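LbpB B-lobe (Moraxella bovis, PDB 3UAQ) probably binds host lactoferrin at the bacterial cell surface as a lipoprotein, in the manner of the related transferrin-binding protein B. Local coordinates at residues E78-D83 and T181-E186; L130-T135 and S210-E215; S57-P62 and D152-Y157; D269-D274 and A286-T291; N65-K70 and P145-K150. One frame throughout, in Å; residues are numbered along the deposited sequence.

How the contacts relate
Contact 3 is the buried one, an antiparallel strand pair in the handle sheet, with aromatic and aliphatic side chains on both faces. Contact 5 uses the same strand 146-159 farther out, at the surface, where a glutamine, a tyrosine ring and an alanine methyl pack and a CA-H...O contact joins the backbones. Contacts 1 and 2, both partly buried, bring handle-family sequence onto barrel-family sequence and touch each other through K184 and G213; N65 of contact 5 packs on both. Contact 1 combines backbone bonds, a salt bridge and a valine pair, contact 2 van der Waals packing round a proline. Contact 4 stands apart as a barrel hairpin, with an apolar inner face and a charged outer one.

Contact 1 (E78-D83 and T181-E186); sequences EHVPLD and TDVKRE
E78 to L82 runs antiparallel to T181 to R185, their end-to-end directions 170° apart, with H79 opposite K184 as a non-hydrogen-bonded pair and V80 opposite V183 as a hydrogen-bonded one. V80 N gives a nearly straight bond to V183 O (2.8 Å), V183 N returns one to V80 O (3.1 Å), and R185 N reaches E78 O. E78 and R185 extend the pairing with a salt bridge. The guanidinium comes side-on: OE1 of E78 accepts from both NE (3.0 Å) and NH2 (2.8 Å) of R185 in the guanidinium plane, while the NH2 bond to OE2 is weak, the two flat groups being turned 50° against each other. This short strand, from handle-family sequence, pairs with the end of strand 170-184 of the barrel sheet. V80 and V183 lie side by side, CB of V80 3.6 Å from CG1 of V183, and N65 packs against both; branched valines suit such a strand face. On the other face H79 lies against the aliphatic part of K184, and D182 OD2 sits at the edge of the ring, close to its plane, 3.2 Å from CE1, ring and carboxylate planes 87° apart. OD1 of D182 forms a salt bridge with R187.

Contact 2 (L130-T135 and S210-E215); sequences LRPDET and SGFGDE
P132 meets G211 where two irregular loops come together, their CA atoms 5.4 Å apart and no hydrogen bond passing between them. A type I beta turn runs from R131 to E134, with E134 N bonded to R131 O, and in the other segment E215 N bonds to G211 O at 3.0 Å. Proline suits the second position of such a turn, since its ring already fixes phi near the required value. G211 has a positive phi of 89°, a conformation natural to glycine, and with no side chain in the way P132 CB comes to 3.9 Å from G211 CA. The proline ring makes most of the contact. Its CG lies beside S210 O and reaches CE2 of F212 at 4.1 Å, obliquely to the ring; its CB faces OE1 of E215, whose chain is extended beyond CG. The F212 ring also meets L130, whose O lies obliquely 3.7 Å from CE2 and whose CB is 4.3 Å from CZ. T149 of strand 146-159 packs on both P132 and E215, beside this meeting of handle-family and barrel-family sequence. With only weakly polar C-H groups facing carbonyl and carboxylate oxygens, and a few apolar touches, the two loops are matched by shape, while bonds within each loop and to neighbours such as K150 and K184 help to hold their conformations.

Contact 3 (S57-P62 and D152-Y157); sequences SVLAIP and DGYLYY
The Y154 ring takes I61 over one face, CG2 standing 3.8 Å from the ring centroid in a CH-pi contact, while CD2 of L59 comes in obliquely near CD2 of the ring. The Y157 ring is met similarly at the other end: S57 CA lies over one face, 4.1 Å from the centroid, and V58 CG2 approaches obliquely. L59 can reach Y154 because its CG is anti to the backbone N (chi1 -167°), which carries the branch across. Between these two layers of side chains the strands run antiparallel, their axes approaching to 4.7 Å. Two hydrogen-bonded pairs, V58 with Y157 and A60 with L155, flank the non-hydrogen-bonded pair L59 with Y156; A60 N to L155 O is 2.9 Å. In this handle sheet L59, Y154 and Y156 pack under helix 95-105, while V58 and Y157 lie against strand 320-326 of the barrel. Aliphatic and aromatic residues therefore suit both faces, and tyrosines can bring a hydroxyl along: Y157 OH bonds to E310 and R281. Separately, S57 OG bonds to A90 O. The buried amides of V58, A60, L155 and Y157 are satisfied by the partner strand, which lets apolar groups fill both faces.

Contact 4 (D269-D274 and A286-T291); sequences DRYDID and AIAKNT
K289 folds back on D272 through two successive bends, chi2 -69° and chi3 -73°, which swing NZ round to OD2 of the aspartate at 2.7 Å. The ammonium arrives from above the carboxylate plane, and CD and CE run close beside the same oxygen; OD1 is taken by T252, so each carboxylate oxygen has a partner. Y271, with CG beside its backbone N (chi1 -68°), turns its ring over the opposite face of the sheet. The contact belongs to the hairpin of strands 266-278 and 281-288 in the antiparallel barrel, with K289 just past the end of its second strand. D272 and I287 exchange backbone bonds of 2.9 Å each (D272 N to I287 O, I287 N to D272 O), and K289 N adds another to R270 O. R270 and Y271 both face L253 in the neighbouring strand, a classic beta bulge. Small A286 and A288 suit the buried face: CD2 of Y271 is 4.2 Å from A286 CB and CE2 equally far from A288 CB, and F325 meets the same ring. On the outer face I287 CD1 rests on D274 CB.

Contact 5 (N65-K70 and P145-K150); sequences NQAYDK and PKQYTK
Q66 and Q147 cross where the chain leading to the hairpin of strands 68-69 and 74-75 passes strand 146-159 of the handle, whose other edge pairs with strand 135-138. No hydrogen bond joins the two segments. The backbones touch instead through a CA-H...O contact, Q66 CA to Q147 O at 3.3 Å with an angle of 151° at the hydrogen. Q66 loses the most surface. Its chain, extended beyond CG, lies across K146 and Y148: NE2 is 3.9 Å from K146 CG, and Q66 CG is 4.0 Å from CE2 of the Y148 ring, with amide and ring planes 27° apart. A long, uncharged glutamine suits this partly exposed site, its CG methylene lying obliquely beside the ring; the exact place of its amide next to P145 O is doubtful. The Y148 ring also lies obliquely beside N65 O. Farther along, the methyl CB of A67 rests 3.8 Å from CB of Q147.

Contact 1 (E78-D83 and T181-E186)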
# COMPACT_ATOMS: atom_id res chain seq x y z
N GLU A 78 22.48 9.05 -26.95
CA GLU A 78 22.04 10.42 -26.69
C GLU A 78 20.55 10.47 -26.39
O GLU A 78 20.09 11.28 -25.58
CB GLU A 78 22.34 11.32 -27.89
CG GLU A 78 23.83 11.51 -28.18
CD GLU A 78 24.43 12.67 -27.40
OE1 GLU A 78 23.75 13.22 -26.51
OE2 GLU A 78 25.60 13.02 -27.67
N HIS A 79 19.80 9.59 -27.04
CA HIS A 79 18.34 9.65 -26.98
C HIS A 79 17.75 8.26 -26.86
O HIS A 79 18.02 7.39 -27.69
CB HIS A 79 17.81 10.35 -28.23
CG HIS A 79 16.32 10.51 -28.25
ND1 HIS A 79 15.59 10.90 -27.15
CD2 HIS A 79 15.42 10.34 -29.25
CE1 HIS A 79 14.31 10.96 -27.46
NE2 HIS A 79 14.18 10.62 -28.73
N VAL A 80 16.95 8.04 -25.82
CA VAL A 80 16.16 6.82 -25.73
C VAL A 80 14.67 7.17 -25.77
O VAL A 80 14.08 7.55 -24.75
CB VAL A 80 16.49 6.01 -24.45
CG1 VAL A 80 15.82 4.65 -24.50
CG2 VAL A 80 17.99 5.83 -24.31
N PRO A 81 14.06 7.05 -26.95
CA PRO A 81 12.62 7.26 -27.08
C PRO A 81 11.84 6.08 -26.50
O PRO A 81 12.40 5.00 -26.28
CB PRO A 81 12.41 7.31 -28.60
CG PRO A 81 13.55 6.50 -29.16
CD PRO A 81 14.71 6.76 -28.24
N LEU A 82 10.56 6.29 -26.22
CA LEU A 82 9.70 5.19 -25.81
C LEU A 82 9.31 4.38 -27.05
O LEU A 82 9.34 4.89 -28.17
CB LEU A 82 8.45 5.74 -25.12
CG LEU A 82 8.65 6.33 -23.72
CD1 LEU A 82 8.14 7.77 -23.63
CD2 LEU A 82 7.98 5.46 -22.67
N ASP A 83 8.97 3.11 -26.85
CA ASP A 83 8.58 2.24 -27.96
C ASP A 83 7.27 1.52 -27.63
O ASP A 83 7.21 0.73 -26.70
CB ASP A 83 9.69 1.24 -28.29
CG ASP A 83 9.49 0.56 -29.63
OD1 ASP A 83 8.59 1.00 -30.39
OD2 ASP A 83 10.23 -0.39 -29.94
N THR A 181 8.82 9.64 -18.91
CA THR A 181 9.22 10.32 -20.14
C THR A 181 10.29 9.52 -20.84
O THR A 181 10.78 8.53 -20.31
CB THR A 181 9.82 11.70 -19.85
OG1 THR A 181 11.15 11.54 -19.32
CG2 THR A 181 8.97 12.49 -18.86
N ASP A 182 10.66 9.96 -22.03
CA ASP A 182 11.84 9.43 -22.70
C ASP A 182 13.06 9.90 -21.94
O ASP A 182 12.94 10.54 -20.89
CB ASP A 182 11.89 9.91 -24.15
CG ASP A 182 11.94 11.43 -24.25
OD1 ASP A 182 11.82 12.11 -23.20
OD2 ASP A 182 12.09 11.94 -25.38
N VAL A 183 14.25 9.58 -22.45
CA VAL A 183 15.46 10.09 -21.84
C VAL A 183 16.44 10.66 -22.86
O VAL A 183 16.78 10.00 -23.85
CB VAL A 183 16.15 9.04 -20.94
CG1 VAL A 183 15.73 7.64 -21.33
CG2 VAL A 183 17.66 9.20 -20.98
N LYS A 184 16.87 11.89 -22.62
CA LYS A 184 17.87 12.55 -23.45
C LYS A 184 18.95 13.20 -22.58
O LYS A 184 18.66 13.79 -21.54
CB LYS A 184 17.22 13.62 -24.33
CG LYS A 184 16.10 13.10 -25.21
CD LYS A 184 15.80 14.09 -26.32
CE LYS A 184 17.10 14.53 -26.99
NZ LYS A 184 16.91 15.57 -28.04
N ARG A 185 20.20 13.08 -23.02
CA ARG A 185 21.31 13.68 -22.30
C ARG A 185 21.14 15.19 -22.33
O ARG A 185 21.32 15.88 -21.32
CB ARG A 185 22.64 13.30 -22.96
CG ARG A 185 23.83 13.20 -22.00
CD ARG A 185 25.02 14.01 -22.48
NE ARG A 185 25.03 14.18 -23.92
CZ ARG A 185 25.81 15.03 -24.58
NH1 ARG A 185 26.66 15.80 -23.90
NH2 ARG A 185 25.74 15.12 -25.90
N GLU A 186 20.77 15.70 -23.50
CA GLU A 186 20.63 17.14 -23.71
C GLU A 186 19.29 17.50 -24.35
O GLU A 186 19.02 17.15 -25.50
CB GLU A 186 21.78 17.66 -24.59
CG GLU A 186 23.02 18.06 -23.82
CD GLU A 186 24.00 18.83 -24.68
OE1 GLU A 186 23.68 19.08 -25.86
OE2 GLU A 186 25.09 19.17 -24.18

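Contact 2 (L130-T135 and S210-E215)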
# COMPACT_ATOMS: atom_id res chain seq x y z
N LEU A 130 15.78 3.84 -7.66
CA LEU A 130 16.54 4.06 -8.87
C LEU A 130 17.36 5.30 -8.54
O LEU A 130 16.96 6.42 -8.87
CB LEU A 130 15.62 4.34 -10.05
CG LEU A 130 15.00 3.12 -10.74
CD1 LEU A 130 13.60 3.42 -11.28
CD2 LEU A 130 15.92 2.65 -11.85
N ARG A 131 18.47 5.09 -7.84
CA ARG A 131 19.30 6.19 -7.36
C ARG A 131 20.46 6.42 -8.33
O ARG A 131 21.44 5.68 -8.31
CB ARG A 131 19.84 5.89 -5.97
CG ARG A 131 18.84 6.13 -4.84
CD ARG A 131 19.42 5.70 -3.50
NE ARG A 131 19.72 4.27 -3.49
CZ ARG A 131 18.80 3.32 -3.39
NH1 ARG A 131 17.52 3.64 -3.29
NH2 ARG A 131 19.16 2.04 -3.38
N PRO A 132 20.33 7.45 -9.18
CA PRO A 132 21.22 7.74 -10.31
C PRO A 132 22.69 7.88 -9.90
O PRO A 132 23.58 7.65 -10.73
CB PRO A 132 20.67 9.06 -10.86
CG PRO A 132 19.22 9.05 -10.46
CD PRO A 132 19.23 8.43 -9.10
N ASP A 133 22.93 8.25 -8.65
CA ASP A 133 24.30 8.31 -8.12
C ASP A 133 24.92 6.92 -8.14
O ASP A 133 26.14 6.77 -8.15
CB ASP A 133 24.30 8.87 -6.69
CG ASP A 133 23.34 8.12 -5.77
OD1 ASP A 133 22.16 7.94 -6.14
OD2 ASP A 133 23.76 7.71 -4.66
N GLU A 134 24.06 5.91 -8.16
CA GLU A 134 24.47 4.52 -8.12
C GLU A 134 24.32 3.90 -9.50
O GLU A 134 23.21 3.66 -9.97
CB GLU A 134 23.64 3.76 -7.08
CG GLU A 134 24.39 2.63 -6.40
CD GLU A 134 23.68 2.12 -5.16
OE1 GLU A 134 22.87 2.88 -4.58
OE2 GLU A 134 23.93 0.97 -4.77
N THR A 135 25.46 3.64 -10.14
CA THR A 135 25.50 3.16 -11.52
C THR A 135 25.99 1.72 -11.63
O THR A 135 26.54 1.17 -10.67
CB THR A 135 26.43 4.03 -12.39
OG1 THR A 135 27.29 4.81 -11.54
CG2 THR A 135 25.64 4.97 -13.28
N SER A 210 17.56 14.66 -9.29
CA SER A 210 18.73 14.52 -10.17
C SER A 210 18.76 13.19 -10.90
O SER A 210 18.44 12.14 -10.34
CB SER A 210 20.03 14.72 -9.39
OG SER A 210 20.51 16.05 -9.55
N GLY A 211 19.15 13.25 -12.17
CA GLY A 211 19.31 12.05 -12.97
C GLY A 211 18.03 11.64 -13.68
O GLY A 211 18.07 10.85 -14.63
N PHE A 212 16.90 12.16 -13.21
CA PHE A 212 15.61 11.85 -13.83
C PHE A 212 15.28 12.75 -15.02
O PHE A 212 14.91 13.92 -14.85
CB PHE A 212 14.50 11.91 -12.79
CG PHE A 212 14.41 10.68 -11.95
CD1 PHE A 212 13.54 9.66 -12.31
CD2 PHE A 212 15.20 10.52 -10.83
CE1 PHE A 212 13.46 8.50 -11.55
CE2 PHE A 212 15.12 9.37 -10.07
CZ PHE A 212 14.25 8.36 -10.43
N GLY A 213 15.42 12.19 -16.22
CA GLY A 213 15.17 12.90 -17.46
C GLY A 213 16.32 12.72 -18.42
O GLY A 213 16.14 12.77 -19.65
N ASP A 214 17.51 12.50 -17.87
CA ASP A 214 18.74 12.38 -18.66
C ASP A 214 19.44 11.02 -18.50
O ASP A 214 20.15 10.56 -19.39
CB ASP A 214 19.71 13.51 -18.29
CG ASP A 214 19.76 13.76 -16.80
OD1 ASP A 214 19.11 13.02 -16.04
OD2 ASP A 214 20.46 14.71 -16.38
N GLU A 215 19.24 10.37 -17.35
CA GLU A 215 19.80 9.05 -17.12
C GLU A 215 18.70 7.99 -16.98
O GLU A 215 18.86 6.85 -17.43
CB GLU A 215 20.71 9.06 -15.89
CG GLU A 215 21.84 10.07 -15.98
CD GLU A 215 22.64 10.16 -14.70
OE1 GLU A 215 22.22 9.59 -13.68
OE2 GLU A 215 23.70 10.82 -14.71

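Contact 3 (S57-P62 and D152-Y157)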
# COMPACT_ATOMS: atom_id res chain seq x y z
N SER A 57 -5.82 -3.66 -19.65
CA SER A 57 -4.68 -3.12 -18.92
C SER A 57 -3.40 -3.13 -19.75
O SER A 57 -3.24 -3.93 -20.66
CB SER A 57 -4.46 -3.96 -17.68
OG SER A 57 -4.77 -5.31 -17.96
N VAL A 58 -2.47 -2.23 -19.42
CA VAL A 58 -1.13 -2.31 -20.01
C VAL A 58 -0.01 -1.88 -19.07
O VAL A 58 -0.24 -1.56 -17.88
CB VAL A 58 -1.04 -1.51 -21.34
CG1 VAL A 58 -1.39 -2.42 -22.52
CG2 VAL A 58 -1.94 -0.31 -21.31
N LEU A 59 1.20 -1.86 -19.61
CA LEU A 59 2.40 -1.92 -18.80
C LEU A 59 3.68 -1.61 -19.60
O LEU A 59 3.90 -2.18 -20.67
CB LEU A 59 2.48 -3.32 -18.21
CG LEU A 59 3.44 -3.63 -17.08
CD1 LEU A 59 2.84 -4.77 -16.27
CD2 LEU A 59 4.80 -4.00 -17.65
N ALA A 60 4.50 -0.69 -19.09
CA ALA A 60 5.77 -0.33 -19.73
C ALA A 60 6.91 -0.11 -18.73
O ALA A 60 6.77 -0.36 -17.52
CB ALA A 60 5.60 0.91 -20.64
N ILE A 61 8.02 0.40 -19.25
CA ILE A 61 9.29 0.36 -18.54
C ILE A 61 10.03 1.70 -18.69
O ILE A 61 9.87 2.39 -19.69
CB ILE A 61 10.13 -0.80 -19.10
CG1 ILE A 61 9.33 -1.51 -20.20
CG2 ILE A 61 10.45 -1.79 -18.00
CD1 ILE A 61 10.04 -2.69 -20.86
N PRO A 62 10.85 2.08 -17.69
CA PRO A 62 11.27 3.47 -17.50
C PRO A 62 12.48 3.89 -18.36
O PRO A 62 12.82 5.08 -18.37
CB PRO A 62 11.63 3.51 -16.01
CG PRO A 62 12.21 2.14 -15.77
CD PRO A 62 11.52 1.18 -16.73
N ASP A 152 15.49 -0.98 -11.76
CA ASP A 152 14.53 -1.05 -12.86
C ASP A 152 13.11 -0.83 -12.35
O ASP A 152 12.81 -1.05 -11.17
CB ASP A 152 14.64 -2.39 -13.60
CG ASP A 152 15.56 -2.32 -14.82
OD1 ASP A 152 15.37 -1.41 -15.65
OD2 ASP A 152 16.47 -3.18 -14.94
N GLY A 153 12.23 -0.38 -13.24
CA GLY A 153 10.86 -0.11 -12.86
C GLY A 153 9.84 -0.29 -13.96
O GLY A 153 10.17 -0.59 -15.11
N TYR A 154 8.58 -0.07 -13.61
CA TYR A 154 7.47 -0.30 -14.52
C TYR A 154 6.35 0.68 -14.22
O TYR A 154 6.10 1.00 -13.04
CB TYR A 154 6.93 -1.72 -14.34
CG TYR A 154 7.83 -2.81 -14.86
CD1 TYR A 154 8.77 -3.43 -14.05
CD2 TYR A 154 7.74 -3.23 -16.18
CE1 TYR A 154 9.59 -4.43 -14.53
CE2 TYR A 154 8.55 -4.23 -16.67
CZ TYR A 154 9.47 -4.83 -15.84
OH TYR A 154 10.28 -5.84 -16.35
N LEU A 155 5.68 1.14 -15.27
CA LEU A 155 4.44 1.89 -15.12
C LEU A 155 3.28 1.05 -15.63
O LEU A 155 3.39 0.38 -16.65
CB LEU A 155 4.49 3.23 -15.86
CG LEU A 155 4.63 4.47 -14.98
CD1 LEU A 155 6.07 4.90 -14.90
CD2 LEU A 155 3.77 5.59 -15.50
N TYR A 156 2.16 1.08 -14.91
CA TYR A 156 1.06 0.18 -15.23
C TYR A 156 -0.32 0.84 -15.11
O TYR A 156 -0.48 1.88 -14.46
CB TYR A 156 1.11 -1.04 -14.31
CG TYR A 156 0.97 -0.66 -12.86
CD1 TYR A 156 -0.28 -0.51 -12.28
CD2 TYR A 156 2.08 -0.42 -12.06
CE1 TYR A 156 -0.43 -0.15 -10.95
CE2 TYR A 156 1.95 -0.06 -10.73
CZ TYR A 156 0.69 0.07 -10.18
OH TYR A 156 0.54 0.43 -8.85
N TYR A 157 -1.30 0.21 -15.75
CA TYR A 157 -2.70 0.47 -15.45
C TYR A 157 -3.48 -0.81 -15.72
O TYR A 157 -3.26 -1.49 -16.72
CB TYR A 157 -3.25 1.65 -16.26
CG TYR A 157 -4.18 1.26 -17.40
CD1 TYR A 157 -5.50 0.89 -17.16
CD2 TYR A 157 -3.73 1.28 -18.71
CE1 TYR A 157 -6.35 0.54 -18.21
CE2 TYR A 157 -4.57 0.93 -19.77
CZ TYR A 157 -5.88 0.56 -19.51
OH TYR A 157 -6.72 0.21 -20.56

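Contact 4 (D269-D274 and A286-T291)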
# COMPACT_ATOMS: atom_id res chain seq x y z
N ASP A 269 -2.07 22.87 -15.06
CA ASP A 269 -2.66 21.92 -16.00
C ASP A 269 -1.63 21.48 -17.05
O ASP A 269 -1.01 22.32 -17.72
CB ASP A 269 -3.91 22.50 -16.67
CG ASP A 269 -5.04 22.74 -15.67
OD1 ASP A 269 -4.96 22.20 -14.55
OD2 ASP A 269 -5.99 23.47 -16.02
N ARG A 270 -1.45 20.17 -17.18
CA ARG A 270 -0.51 19.61 -18.14
C ARG A 270 -1.24 19.13 -19.38
O ARG A 270 -0.81 19.38 -20.51
CB ARG A 270 0.26 18.45 -17.52
CG ARG A 270 1.06 18.81 -16.28
CD ARG A 270 2.32 19.60 -16.63
NE ARG A 270 3.31 19.55 -15.56
CZ ARG A 270 4.26 20.46 -15.38
NH1 ARG A 270 4.35 21.50 -16.20
NH2 ARG A 270 5.11 20.34 -14.37
N TYR A 271 -2.34 18.42 -19.17
CA TYR A 271 -3.08 17.79 -20.26
C TYR A 271 -4.59 17.90 -20.10
O TYR A 271 -5.14 17.63 -19.02
CB TYR A 271 -2.72 16.29 -20.35
CG TYR A 271 -1.30 16.01 -20.79
CD1 TYR A 271 -0.30 15.76 -19.86
CD2 TYR A 271 -0.96 16.00 -22.14
CE1 TYR A 271 1.01 15.50 -20.26
CE2 TYR A 271 0.34 15.74 -22.55
CZ TYR A 271 1.32 15.49 -21.61
OH TYR A 271 2.61 15.24 -22.02
N ASP A 272 -5.26 18.32 -21.17
CA ASP A 272 -6.70 18.13 -21.28
C ASP A 272 -6.95 16.79 -21.94
O ASP A 272 -6.06 16.23 -22.59
CB ASP A 272 -7.33 19.25 -22.11
CG ASP A 272 -7.83 20.40 -21.26
OD1 ASP A 272 -8.21 20.15 -20.09
OD2 ASP A 272 -7.85 21.55 -21.76
N ILE A 273 -8.15 16.26 -21.76
CA ILE A 273 -8.49 14.98 -22.35
C ILE A 273 -9.74 15.09 -23.23
O ILE A 273 -10.67 15.85 -22.93
CB ILE A 273 -8.68 13.90 -21.28
CG1 ILE A 273 -7.49 13.91 -20.32
CG2 ILE A 273 -8.86 12.53 -21.91
CD1 ILE A 273 -7.34 12.65 -19.51
N ASP A 274 -9.74 14.33 -24.33
CA ASP A 274 -10.80 14.42 -25.32
C ASP A 274 -11.03 13.06 -25.96
O ASP A 274 -10.39 12.72 -26.95
CB ASP A 274 -10.45 15.46 -26.38
CG ASP A 274 -11.57 15.67 -27.37
OD1 ASP A 274 -12.75 15.52 -26.98
OD2 ASP A 274 -11.27 15.99 -28.54
N ALA A 286 -5.00 13.10 -25.87
CA ALA A 286 -4.51 13.91 -24.77
C ALA A 286 -3.91 15.17 -25.38
O ALA A 286 -3.11 15.09 -26.32
CB ALA A 286 -3.46 13.15 -23.96
N ILE A 287 -4.30 16.33 -24.87
CA ILE A 287 -3.87 17.60 -25.45
C ILE A 287 -2.98 18.38 -24.48
O ILE A 287 -3.36 18.64 -23.33
CB ILE A 287 -5.09 18.46 -25.85
CG1 ILE A 287 -5.86 17.80 -27.00
CG2 ILE A 287 -4.66 19.87 -26.24
CD1 ILE A 287 -7.20 17.21 -26.58
N ALA A 288 -1.79 18.74 -24.94
CA ALA A 288 -0.84 19.48 -24.12
C ALA A 288 -1.27 20.95 -23.98
O ALA A 288 -1.63 21.59 -24.98
CB ALA A 288 0.57 19.38 -24.69
N LYS A 289 -1.22 21.46 -22.76
CA LYS A 289 -1.69 22.81 -22.47
C LYS A 289 -0.62 23.87 -22.72
O LYS A 289 -0.93 25.06 -22.78
CB LYS A 289 -2.16 22.89 -21.01
CG LYS A 289 -3.23 21.89 -20.63
CD LYS A 289 -4.56 22.19 -21.32
CE LYS A 289 -5.23 23.41 -20.70
NZ LYS A 289 -6.47 23.83 -21.40
N ASN A 290 0.63 23.45 -22.87
CA ASN A 290 1.72 24.40 -22.99
C ASN A 290 2.33 24.43 -24.39
O ASN A 290 2.39 25.48 -25.04
CB ASN A 290 2.79 24.13 -21.95
CG ASN A 290 3.53 25.38 -21.52
OD1 ASN A 290 3.91 26.22 -22.35
ND2 ASN A 290 3.74 25.51 -20.21
N THR A 291 2.80 23.27 -24.86
CA THR A 291 3.40 23.13 -26.19
C THR A 291 4.69 23.95 -26.35
O THR A 291 5.26 24.00 -27.44
CB THR A 291 2.43 23.50 -27.33
OG1 THR A 291 2.12 24.90 -27.27
CG2 THR A 291 1.14 22.69 -27.22

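Contact 5 (N65-K70 and P145-K150)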
# COMPACT_ATOMS: atom_id res chain seq x y z
N ASN A 65 19.89 5.33 -20.17
CA ASN A 65 20.80 5.95 -21.14
C ASN A 65 22.11 5.17 -21.29
O ASN A 65 22.11 3.96 -21.56
CB ASN A 65 21.10 7.39 -20.72
CG ASN A 65 21.10 8.37 -21.89
OD1 ASN A 65 20.43 8.15 -22.89
ND2 ASN A 65 21.86 9.46 -21.75
N GLN A 66 23.22 5.87 -21.11
CA GLN A 66 24.51 5.20 -21.12
C GLN A 66 25.74 6.06 -20.81
O GLN A 66 25.83 6.69 -19.75
CB GLN A 66 24.71 4.48 -22.45
CG GLN A 66 25.28 3.07 -22.30
CD GLN A 66 25.73 2.50 -23.63
OE1 GLN A 66 24.91 2.25 -24.52
NE2 GLN A 66 27.03 2.28 -23.77
N ALA A 67 26.67 6.07 -21.77
CA ALA A 67 28.08 6.31 -21.48
C ALA A 67 28.88 6.86 -22.66
O ALA A 67 28.33 7.08 -23.74
CB ALA A 67 28.72 5.05 -20.98
N TYR A 68 30.18 7.03 -22.44
CA TYR A 68 30.99 7.91 -23.28
C TYR A 68 32.24 7.27 -23.91
O TYR A 68 32.91 6.45 -23.29
CB TYR A 68 31.40 9.12 -22.44
CG TYR A 68 32.15 10.19 -23.19
CD1 TYR A 68 31.50 11.04 -24.08
CD2 TYR A 68 33.51 10.36 -23.00
CE1 TYR A 68 32.19 12.03 -24.76
CE2 TYR A 68 34.21 11.35 -23.68
CZ TYR A 68 33.55 12.18 -24.56
OH TYR A 68 34.24 13.17 -25.24
N ASP A 69 32.54 7.68 -25.15
CA ASP A 69 33.64 7.11 -25.91
C ASP A 69 34.87 8.03 -25.91
O ASP A 69 34.93 9.02 -26.64
CB ASP A 69 33.19 6.84 -27.35
CG ASP A 69 34.17 5.98 -28.12
OD1 ASP A 69 35.38 6.25 -28.04
OD2 ASP A 69 33.71 5.03 -28.81
N LYS A 70 35.85 7.69 -25.07
CA LYS A 70 37.00 8.56 -24.81
C LYS A 70 38.01 8.60 -25.95
O LYS A 70 39.17 8.96 -25.74
CB LYS A 70 37.72 8.13 -23.53
CG LYS A 70 36.85 8.11 -22.30
CD LYS A 70 37.64 7.72 -21.06
CE LYS A 70 36.74 7.07 -20.01
NZ LYS A 70 37.50 6.55 -18.84
N PRO A 145 30.78 -0.12 -24.61
CA PRO A 145 30.83 -0.19 -23.15
C PRO A 145 29.54 0.37 -22.59
O PRO A 145 28.93 1.23 -23.23
CB PRO A 145 31.99 0.74 -22.80
CG PRO A 145 31.97 1.77 -23.88
CD PRO A 145 31.57 1.02 -25.13
N LYS A 146 29.11 -0.11 -21.43
CA LYS A 146 27.81 0.30 -20.90
C LYS A 146 27.89 0.87 -19.48
O LYS A 146 28.76 0.50 -18.69
CB LYS A 146 26.81 -0.86 -20.96
CG LYS A 146 26.43 -1.26 -22.38
CD LYS A 146 26.11 -2.75 -22.47
CE LYS A 146 25.98 -3.22 -23.92
NZ LYS A 146 27.30 -3.48 -24.57
N GLN A 147 26.96 1.77 -19.19
CA GLN A 147 26.83 2.33 -17.85
C GLN A 147 25.39 2.78 -17.63
O GLN A 147 24.97 3.84 -18.10
CB GLN A 147 27.78 3.50 -17.66
CG GLN A 147 27.77 4.07 -16.26
CD GLN A 147 28.92 5.03 -16.03
OE1 GLN A 147 29.88 5.06 -16.81
NE2 GLN A 147 28.84 5.81 -14.96
N TYR A 148 24.63 1.94 -16.93
CA TYR A 148 23.21 2.18 -16.71
C TYR A 148 22.92 2.44 -15.24
O TYR A 148 23.48 1.79 -14.36
CB TYR A 148 22.39 0.98 -17.18
CG TYR A 148 22.27 0.86 -18.68
CD1 TYR A 148 21.18 1.40 -19.36
CD2 TYR A 148 23.24 0.21 -19.43
CE1 TYR A 148 21.06 1.29 -20.73
CE2 TYR A 148 23.12 0.09 -20.81
CZ TYR A 148 22.03 0.64 -21.45
OH TYR A 148 21.91 0.53 -22.82
N THR A 149 22.05 3.40 -14.97
CA THR A 149 21.59 3.63 -13.61
C THR A 149 21.06 2.32 -13.01
O THR A 149 20.20 1.67 -13.59
CB THR A 149 20.50 4.72 -13.58
OG1 THR A 149 21.12 6.01 -13.58
CG2 THR A 149 19.63 4.57 -12.33
N LYS A 150 21.59 1.93 -11.86
CA LYS A 150 21.21 0.66 -11.25
C LYS A 150 19.76 0.63 -10.77
O LYS A 150 19.29 1.54 -10.08
CB LYS A 150 22.14 0.30 -10.09
CG LYS A 150 21.66 -0.91 -9.29
CD LYS A 150 22.57 -1.19 -8.11
CE LYS A 150 22.14 -2.44 -7.36
NZ LYS A 150 22.95 -2.65 -6.13